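Local coordinates for triacylglycerol lipase (Yarrowia lipolytica, PDB 3O0D), which probably hydrolyses triacylglycerols as a secreted, glycosylated yeast lipase of the alpha/beta-hydrolase fold, at residues N210-K215 against M264-S269; S8-E13 against S260-C265. All coordinates share one frame; numbering follows the deposited sequence.

Contact 1 (N210-K215 against M264-S269); sequences NPDVSK and MCQGQS
Gln-266 and Asp-212 meet through two torsions: the glutamine chain bends at chi2 (-77°), turning its amide back over the 210-215 loop, while the aspartate holds CG anti to its backbone N (chi1 172°), which brings OD1 round to the amide. The primary amide then works with both of its ends. Its OE1 accepts from the backbone N of Val-213 at 3.0 Å, a nearly straight bond whose donor sits somewhat off the carbonyl plane. Its NE2 donates to Asp-212 OD1, also at 3.0 Å. That second bond reaches OD1 from above the carboxylate plane, and the carboxylate and amide planes stand about 49° apart. OD1 is already held within its own segment: the hydroxyl OG of Ser-214 donates to its syn lone pair at 2.7 Å, and Ser-214 N closes an Asx turn on it at 3.1 Å. Three donors thus grip one oxygen, which fixes the carboxylate's rotation and probably helps to stabilise its negative charge.

In the alpha/beta-hydrolase fold this joins the loop leading from helix 195-206 to strand 222-227 with the end of strand 262-265, the two segments running roughly antiparallel. Carbon atoms of the loop pack beside these polar groups: CB of Ser-214 lies 3.4 Å from Gln-266 NE2, and CG2 of Val-213 3.5 Å from Cys-265 O, with Phe-206 of helix 195-206 also touching this valine. Further back along the strand, the first two side-chain carbons of Met-264 pack against the Ser-214 carbonyl, CB 3.4 Å from its O. The carbonyls of Val-213 and Lys-215 are both bound by Arg-220 NH1, and Cys-265, whose side chain starts away from the loop, is disulfide-bonded to Cys-273.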
ATOM      1  N   ASN A 210      -6.111  -9.655 -16.708  1.00 24.13           N
ATOM      2  CA  ASN A 210      -5.216  -8.970 -17.598  1.00 24.70           C
ATOM      3  C   ASN A 210      -5.789  -7.579 -18.020  1.00 22.11           C
ATOM      4  O   ASN A 210      -5.905  -7.296 -19.244  1.00 23.73           O
ATOM      5  CB  ASN A 210      -4.752  -9.851 -18.765  1.00 26.24           C
ATOM      6  CG  ASN A 210      -3.563  -9.225 -19.524  1.00 32.01           C
ATOM      7  OD1 ASN A 210      -2.761  -8.446 -18.926  1.00 37.19           O
ATOM      8  ND2 ASN A 210      -3.450  -9.526 -20.839  1.00 33.06           N
ATOM      9  N   PRO A 211      -6.110  -6.741 -17.020  1.00 19.72           N
ATOM     10  CA  PRO A 211      -6.749  -5.417 -17.223  1.00 17.98           C
ATOM     11  C   PRO A 211      -5.790  -4.394 -17.847  1.00 19.13           C
ATOM     12  O   PRO A 211      -4.567  -4.468 -17.669  1.00 18.49           O
ATOM     13  CB  PRO A 211      -7.126  -4.963 -15.844  1.00 19.81           C
ATOM     14  CG  PRO A 211      -6.061  -5.653 -14.924  1.00 18.24           C
ATOM     15  CD  PRO A 211      -5.938  -7.040 -15.580  1.00 19.92           C
ATOM     16  N   ASP A 212      -6.369  -3.469 -18.573  1.00 17.83           N
ATOM     17  CA  ASP A 212      -5.625  -2.333 -19.124  1.00 17.00           C
ATOM     18  C   ASP A 212      -5.507  -1.339 -17.938  1.00 14.18           C
ATOM     19  O   ASP A 212      -6.488  -0.723 -17.467  1.00 15.07           O
ATOM     20  CB  ASP A 212      -6.367  -1.771 -20.357  1.00 17.47           C
ATOM     21  CG  ASP A 212      -5.767  -0.466 -20.866  1.00 20.27           C
ATOM     22  OD1 ASP A 212      -4.696   0.034 -20.339  1.00 16.94           O
ATOM     23  OD2 ASP A 212      -6.444   0.114 -21.729  1.00 20.23           O
ATOM     24  N   VAL A 213      -4.274  -1.178 -17.456  1.00 13.00           N
ATOM     25  CA  VAL A 213      -4.012  -0.314 -16.281  1.00 12.51           C
ATOM     26  C   VAL A 213      -3.019   0.772 -16.695  1.00 12.02           C
ATOM     27  O   VAL A 213      -2.236   1.262 -15.849  1.00 13.26           O
ATOM     28  CB  VAL A 213      -3.493  -1.128 -15.030  1.00 13.41           C
ATOM     29  CG1 VAL A 213      -4.660  -2.089 -14.523  1.00 15.30           C
ATOM     30  CG2 VAL A 213      -2.254  -1.954 -15.346  1.00 13.09           C
ATOM     31  N   SER A 214      -3.110   1.229 -17.928  1.00 12.18           N
ATOM     32  CA  SER A 214      -2.191   2.231 -18.470  1.00 12.02           C
ATOM     33  C   SER A 214      -2.574   3.664 -18.076  1.00 11.96           C
ATOM     34  O   SER A 214      -1.789   4.549 -18.243  1.00 13.06           O
ATOM     35  CB  SER A 214      -2.135   2.135 -19.982  1.00 13.63           C
ATOM     36  OG  SER A 214      -3.389   2.433 -20.523  1.00 15.25           O
ATOM     37  N   LYS A 215      -3.781   3.840 -17.539  1.00 12.32           N
ATOM     38  CA  LYS A 215      -4.300   5.172 -17.236  1.00 13.89           C
ATOM     39  C   LYS A 215      -4.659   5.456 -15.807  1.00 12.36           C
ATOM     40  O   LYS A 215      -5.187   4.577 -15.086  1.00 13.81           O
ATOM     41  CB  LYS A 215      -5.531   5.493 -18.172  1.00 14.65           C
ATOM     42  CG  LYS A 215      -5.036   5.707 -19.654  1.00 17.54           C
ATOM     43  CD  LYS A 215      -6.220   5.812 -20.593  1.00 27.15           C
ATOM     44  CE  LYS A 215      -5.814   5.875 -22.032  1.00 29.76           C
ATOM     45  NZ  LYS A 215      -5.637   4.508 -22.561  1.00 32.49           N
ATOM     46  N   MET A 264       3.029   4.405 -15.862  1.00 10.17           N
ATOM     47  CA  MET A 264       2.050   3.376 -15.500  1.00  8.99           C
ATOM     48  C   MET A 264       2.438   2.111 -16.263  1.00 11.10           C
ATOM     49  O   MET A 264       2.714   2.156 -17.470  1.00 12.46           O
ATOM     50  CB  MET A 264       0.673   3.854 -16.041  1.00 11.45           C
ATOM     51  CG  MET A 264       0.206   5.255 -15.578  1.00 12.15           C
ATOM     52  SD  MET A 264       0.104   5.341 -13.804  1.00 10.87           S
ATOM     53  CE  MET A 264      -1.399   4.314 -13.440  1.00  9.32           C
ATOM     54  N   CYS A 265       2.547   0.973 -15.548  1.00 10.05           N
ATOM     55  CA  CYS A 265       3.088  -0.258 -16.156  1.00 13.05           C
ATOM     56  C   CYS A 265       1.927  -1.187 -16.420  1.00  9.76           C
ATOM     57  O   CYS A 265       1.147  -1.334 -15.517  1.00 13.71           O
ATOM     58  CB  CYS A 265       3.969  -0.944 -15.080  1.00 11.25           C
ATOM     59  SG  CYS A 265       5.328   0.230 -14.604  1.00 14.46           S
ATOM     60  N   GLN A 266       1.894  -1.773 -17.597  1.00 11.62           N
ATOM     61  CA  GLN A 266       0.926  -2.946 -17.850  1.00 12.33           C
ATOM     62  C   GLN A 266       1.431  -4.185 -17.138  1.00 12.58           C
ATOM     63  O   GLN A 266       2.628  -4.378 -16.880  1.00 13.20           O
ATOM     64  CB  GLN A 266       0.732  -3.238 -19.269  1.00 13.04           C
ATOM     65  CG  GLN A 266       0.095  -2.051 -20.051  1.00 14.86           C
ATOM     66  CD  GLN A 266      -1.349  -1.888 -19.855  1.00 14.75           C
ATOM     67  OE1 GLN A 266      -1.913  -2.309 -18.862  1.00 16.59           O
ATOM     68  NE2 GLN A 266      -1.997  -1.186 -20.800  1.00 15.84           N
ATOM     69  N   GLY A 267       0.476  -5.034 -16.807  1.00 12.39           N
ATOM     70  CA  GLY A 267       0.785  -6.413 -16.370  1.00 15.17           C
ATOM     71  C   GLY A 267       1.084  -6.699 -14.937  1.00 15.42           C
ATOM     72  O   GLY A 267       1.305  -5.818 -14.086  1.00 13.91           O
ATOM     73  N   GLN A 268       1.237  -7.997 -14.649  1.00 12.59           N
ATOM     74  CA  GLN A 268       1.512  -8.340 -13.291  1.00 13.81           C
ATOM     75  C   GLN A 268       3.042  -8.417 -13.038  1.00 13.17           C
ATOM     76  O   GLN A 268       3.467  -8.526 -11.885  1.00 14.56           O
ATOM     77  CB  GLN A 268       0.794  -9.701 -12.899  1.00 15.49           C
ATOM     78  CG  GLN A 268      -0.750  -9.531 -12.864  1.00 15.82           C
ATOM     79  CD  GLN A 268      -1.489 -10.855 -12.794  1.00 21.70           C
ATOM     80  OE1 GLN A 268      -2.617 -10.956 -12.224  1.00 24.17           O
ATOM     81  NE2 GLN A 268      -0.888 -11.861 -13.403  1.00 18.89           N
ATOM     82  N   SER A 269       3.809  -8.471 -14.119  1.00 11.97           N
ATOM     83  CA  SER A 269       5.275  -8.345 -14.047  1.00 15.71           C
ATOM     84  C   SER A 269       5.747  -7.655 -15.296  1.00 14.60           C
ATOM     85  O   SER A 269       5.318  -7.989 -16.414  1.00 16.19           O
ATOM     86  CB  SER A 269       5.922  -9.755 -13.825  1.00 16.04           C
ATOM     87  OG  SER A 269       7.342  -9.762 -14.029  1.00 22.78           O
TER

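Contact 2 (S8-E13 against S260-C265); sequences SHIDQE and SNVVMC
Ser-8 and Met-264 form an antiparallel hydrogen-bonded pair, CA to CA 5.2 Å, in which Met-264 N reaches Ser-8 O at 2.8 Å, Ser-8 N returns the bond to Met-264 O, and both donors lie in the carbonyl planes. The same Ser-8 O also receives a CA-H...O contact from Val-263. A water joins Ser-8 OG to the Met-264 carbonyl.

Beyond this pair the chain of 8-13 leaves strand 3-8, and side chains take over. Ile-10 points toward 260-265 and straddles two residues of it. With CG1 between the backbone N and the carbonyl carbon (chi1 61°) and the chain extended beyond, CD1 reaches Val-262 CG1 at 3.7 Å, while the CG2 branch meets the CG methylene of Met-264 at 3.5 Å, the Ile-10 and Met-264 side chains crossing at about a right angle. Tyr-15 and Phe-18 of helix 12-27 pack against the same cluster. Replacing Ile-10 by an alanine removes both branches and is likely to leave a gap between Val-262, Met-264 and these aromatic rings.

A second water lies in the plane of the His-9 ring, at its edge, 2.8 Å from ND1. It accepts from Ile-10 N at 3.0 Å and donates to Val-262 O at 2.8 Å, bridging the backbones where they no longer pair directly. Val-263 CG1 approaches the imidazole obliquely, 4.1 Å from ND1.

Past Ile-10, Asp-11 is the N-cap of helix 12-27: its side chain caps a backbone N just past 8-13, and OD1 also bonds Ser-14 OG. The whole is a strand-to-helix passage at the N-terminus of the lipase, whose first strand, 3-8, adds antiparallel to 262-265 in the large mixed sheet of this alpha/beta-hydrolase.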
ATOM      1  N   SER A   8       3.299   3.757 -19.862  1.00  9.34           N
ATOM      2  CA  SER A   8       2.703   5.014 -20.359  1.00  9.81           C
ATOM      3  C   SER A   8       3.071   6.134 -19.370  1.00  8.61           C
ATOM      4  O   SER A   8       3.203   5.930 -18.169  1.00 10.80           O
ATOM      5  CB  SER A   8       1.125   4.870 -20.296  1.00 11.26           C
ATOM      6  OG  SER A   8       0.715   3.951 -21.310  1.00 16.93           O
ATOM      7  N   HIS A   9       3.219   7.326 -19.910  1.00  9.30           N
ATOM      8  CA  HIS A   9       3.439   8.502 -19.095  1.00  8.69           C
ATOM      9  C   HIS A   9       2.222   9.026 -18.376  1.00  8.74           C
ATOM     10  O   HIS A   9       1.105   8.566 -18.673  1.00 11.81           O
ATOM     11  CB  HIS A   9       4.087   9.648 -19.989  1.00  9.07           C
ATOM     12  CG  HIS A   9       5.494   9.386 -20.359  1.00 10.85           C
ATOM     13  ND1 HIS A   9       6.506   9.464 -19.424  1.00 10.67           N
ATOM     14  CD2 HIS A   9       6.075   8.957 -21.525  1.00 12.84           C
ATOM     15  CE1 HIS A   9       7.669   9.184 -20.031  1.00 10.88           C
ATOM     16  NE2 HIS A   9       7.423   8.842 -21.278  1.00 13.06           N
ATOM     17  N   ILE A  10       2.436   9.990 -17.454  1.00  7.36           N
ATOM     18  CA  ILE A  10       1.322  10.560 -16.688  1.00  8.93           C
ATOM     19  C   ILE A  10       1.403  12.076 -16.753  1.00  9.36           C
ATOM     20  O   ILE A  10       2.451  12.626 -17.167  1.00 11.45           O
ATOM     21  CB  ILE A  10       1.380  10.179 -15.164  1.00 10.79           C
ATOM     22  CG1 ILE A  10       2.665  10.678 -14.448  1.00 10.29           C
ATOM     23  CG2 ILE A  10       1.254   8.590 -15.046  1.00 10.21           C
ATOM     24  CD1 ILE A  10       2.557  10.437 -12.873  1.00 11.59           C
ATOM     25  N   ASP A  11       0.344  12.730 -16.326  1.00 10.41           N
ATOM     26  CA  ASP A  11       0.311  14.164 -16.267  1.00 13.14           C
ATOM     27  C   ASP A  11       0.558  14.690 -14.846  1.00 12.00           C
ATOM     28  O   ASP A  11       0.647  13.953 -13.952  1.00  9.79           O
ATOM     29  CB  ASP A  11      -1.003  14.687 -16.820  1.00 15.38           C
ATOM     30  CG  ASP A  11      -2.202  14.290 -15.991  1.00 19.64           C
ATOM     31  OD1 ASP A  11      -2.090  13.789 -14.914  1.00 16.64           O
ATOM     32  OD2 ASP A  11      -3.294  14.508 -16.479  1.00 23.30           O
ATOM     33  N   GLN A  12       0.731  15.993 -14.719  1.00 10.64           N
ATOM     34  CA  GLN A  12       1.186  16.523 -13.465  1.00 10.64           C
ATOM     35  C   GLN A  12       0.112  16.338 -12.369  1.00  9.60           C
ATOM     36  O   GLN A  12       0.466  16.082 -11.221  1.00  8.96           O
ATOM     37  CB  GLN A  12       1.497  18.016 -13.593  1.00  9.57           C
ATOM     38  CG  GLN A  12       2.095  18.671 -12.311  1.00  9.12           C
ATOM     39  CD  GLN A  12       3.512  18.164 -12.051  1.00 11.97           C
ATOM     40  OE1 GLN A  12       4.406  18.146 -12.930  1.00 10.57           O
ATOM     41  NE2 GLN A  12       3.715  17.669 -10.841  1.00 10.23           N
ATOM     42  N   GLU A  13      -1.157  16.412 -12.785  1.00 10.00           N
ATOM     43  CA  GLU A  13      -2.215  16.208 -11.798  1.00 10.52           C
ATOM     44  C   GLU A  13      -2.106  14.787 -11.139  1.00  9.74           C
ATOM     45  O   GLU A  13      -2.330  14.655  -9.919  1.00  9.12           O
ATOM     46  CB  GLU A  13      -3.582  16.418 -12.412  1.00 12.39           C
ATOM     47  CG  GLU A  13      -4.621  16.309 -11.425  1.00 17.94           C
ATOM     48  CD  GLU A  13      -6.046  16.520 -12.006  1.00 30.41           C
ATOM     49  OE1 GLU A  13      -6.179  16.761 -13.219  1.00 29.20           O
ATOM     50  OE2 GLU A  13      -7.018  16.431 -11.194  1.00 31.12           O
ATOM     51  N   SER A 260       8.446  13.123 -16.166  1.00  9.60           N
ATOM     52  CA  SER A 260       8.614  12.170 -17.249  1.00  9.78           C
ATOM     53  C   SER A 260       8.946  10.733 -16.740  1.00  9.40           C
ATOM     54  O   SER A 260       8.884   9.800 -17.534  1.00 10.40           O
ATOM     55  CB  SER A 260       9.772  12.639 -18.133  1.00  9.15           C
ATOM     56  OG  SER A 260      10.918  12.963 -17.350  1.00 11.75           O
ATOM     57  N   ASN A 261       9.332  10.661 -15.492  1.00  8.91           N
ATOM     58  CA  ASN A 261       9.952   9.423 -14.993  1.00  8.94           C
ATOM     59  C   ASN A 261       9.075   8.695 -13.990  1.00 10.04           C
ATOM     60  O   ASN A 261       9.524   7.711 -13.364  1.00 11.20           O
ATOM     61  CB  ASN A 261      11.282   9.731 -14.386  1.00  8.39           C
ATOM     62  CG  ASN A 261      12.319   9.859 -15.475  1.00 11.19           C
ATOM     63  OD1 ASN A 261      13.164   8.921 -15.745  1.00 15.58           O
ATOM     64  ND2 ASN A 261      12.279  10.972 -16.136  1.00 10.05           N
ATOM     65  N   VAL A 262       7.790   9.011 -13.951  1.00  8.92           N
ATOM     66  CA  VAL A 262       6.856   8.149 -13.214  1.00  9.22           C
ATOM     67  C   VAL A 262       5.891   7.537 -14.315  1.00  9.20           C
ATOM     68  O   VAL A 262       5.232   8.312 -15.044  1.00 11.21           O
ATOM     69  CB  VAL A 262       6.059   8.967 -12.204  1.00  7.36           C
ATOM     70  CG1 VAL A 262       5.017   8.074 -11.392  1.00  9.24           C
ATOM     71  CG2 VAL A 262       6.918   9.772 -11.201  1.00 11.06           C
ATOM     72  N   VAL A 263       5.811   6.214 -14.426  1.00  8.28           N
ATOM     73  CA  VAL A 263       5.138   5.630 -15.592  1.00  7.44           C
ATOM     74  C   VAL A 263       4.091   4.625 -15.060  1.00  7.97           C
ATOM     75  O   VAL A 263       4.273   4.030 -13.981  1.00  8.85           O
ATOM     76  CB  VAL A 263       6.113   4.971 -16.607  1.00  9.76           C
ATOM     77  CG1 VAL A 263       6.996   6.061 -17.275  1.00 11.88           C
ATOM     78  CG2 VAL A 263       6.989   3.848 -15.897  1.00 10.42           C
ATOM     79  N   MET A 264       3.029   4.405 -15.862  1.00 10.17           N
ATOM     80  CA  MET A 264       2.050   3.376 -15.500  1.00  8.99           C
ATOM     81  C   MET A 264       2.438   2.111 -16.263  1.00 11.10           C
ATOM     82  O   MET A 264       2.714   2.156 -17.470  1.00 12.46           O
ATOM     83  CB  MET A 264       0.673   3.854 -16.041  1.00 11.45           C
ATOM     84  CG  MET A 264       0.206   5.255 -15.578  1.00 12.15           C
ATOM     85  SD  MET A 264       0.104   5.341 -13.804  1.00 10.87           S
ATOM     86  CE  MET A 264      -1.399   4.314 -13.440  1.00  9.32           C
ATOM     87  N   CYS A 265       2.547   0.973 -15.548  1.00 10.05           N
ATOM     88  CA  CYS A 265       3.088  -0.258 -16.156  1.00 13.05           C
ATOM     89  C   CYS A 265       1.927  -1.187 -16.420  1.00  9.76           C
ATOM     90  O   CYS A 265       1.147  -1.334 -15.517  1.00 13.71           O
ATOM     91  CB  CYS A 265       3.969  -0.944 -15.080  1.00 11.25           C
ATOM     92  SG  CYS A 265       5.328   0.230 -14.604  1.00 14.46           S
TER
HETATM   93  O   HOH W   1       0.938   1.391 -19.780  1.00 21.53           O
HETATM   94  O   HOH W   2       5.371  10.280 -17.003  1.00  9.75           O

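Both contacts use strand 262-265 and share Met-264 and Cys-265, their centres about 13 Å apart. Contact 1 is mostly buried, and a polar side-chain network carries it, a glutamine amide tying down a loop that has no regular structure. Contact 2 is only partly buried; direct strand pairing and an apolar cluster hold it, with a water bridging where the backbones do not pair directly. Met-264 serves both: its backbone pairs with strand 3-8 and its side chain touches Ile-10 in contact 2, while in contact 1 the same side chain meets the 210-215 loop. The two also touch directly, Ser-214 O lying 3.6 Å from Ser-8 CB, so the loop packs against the end of the N-terminal strand.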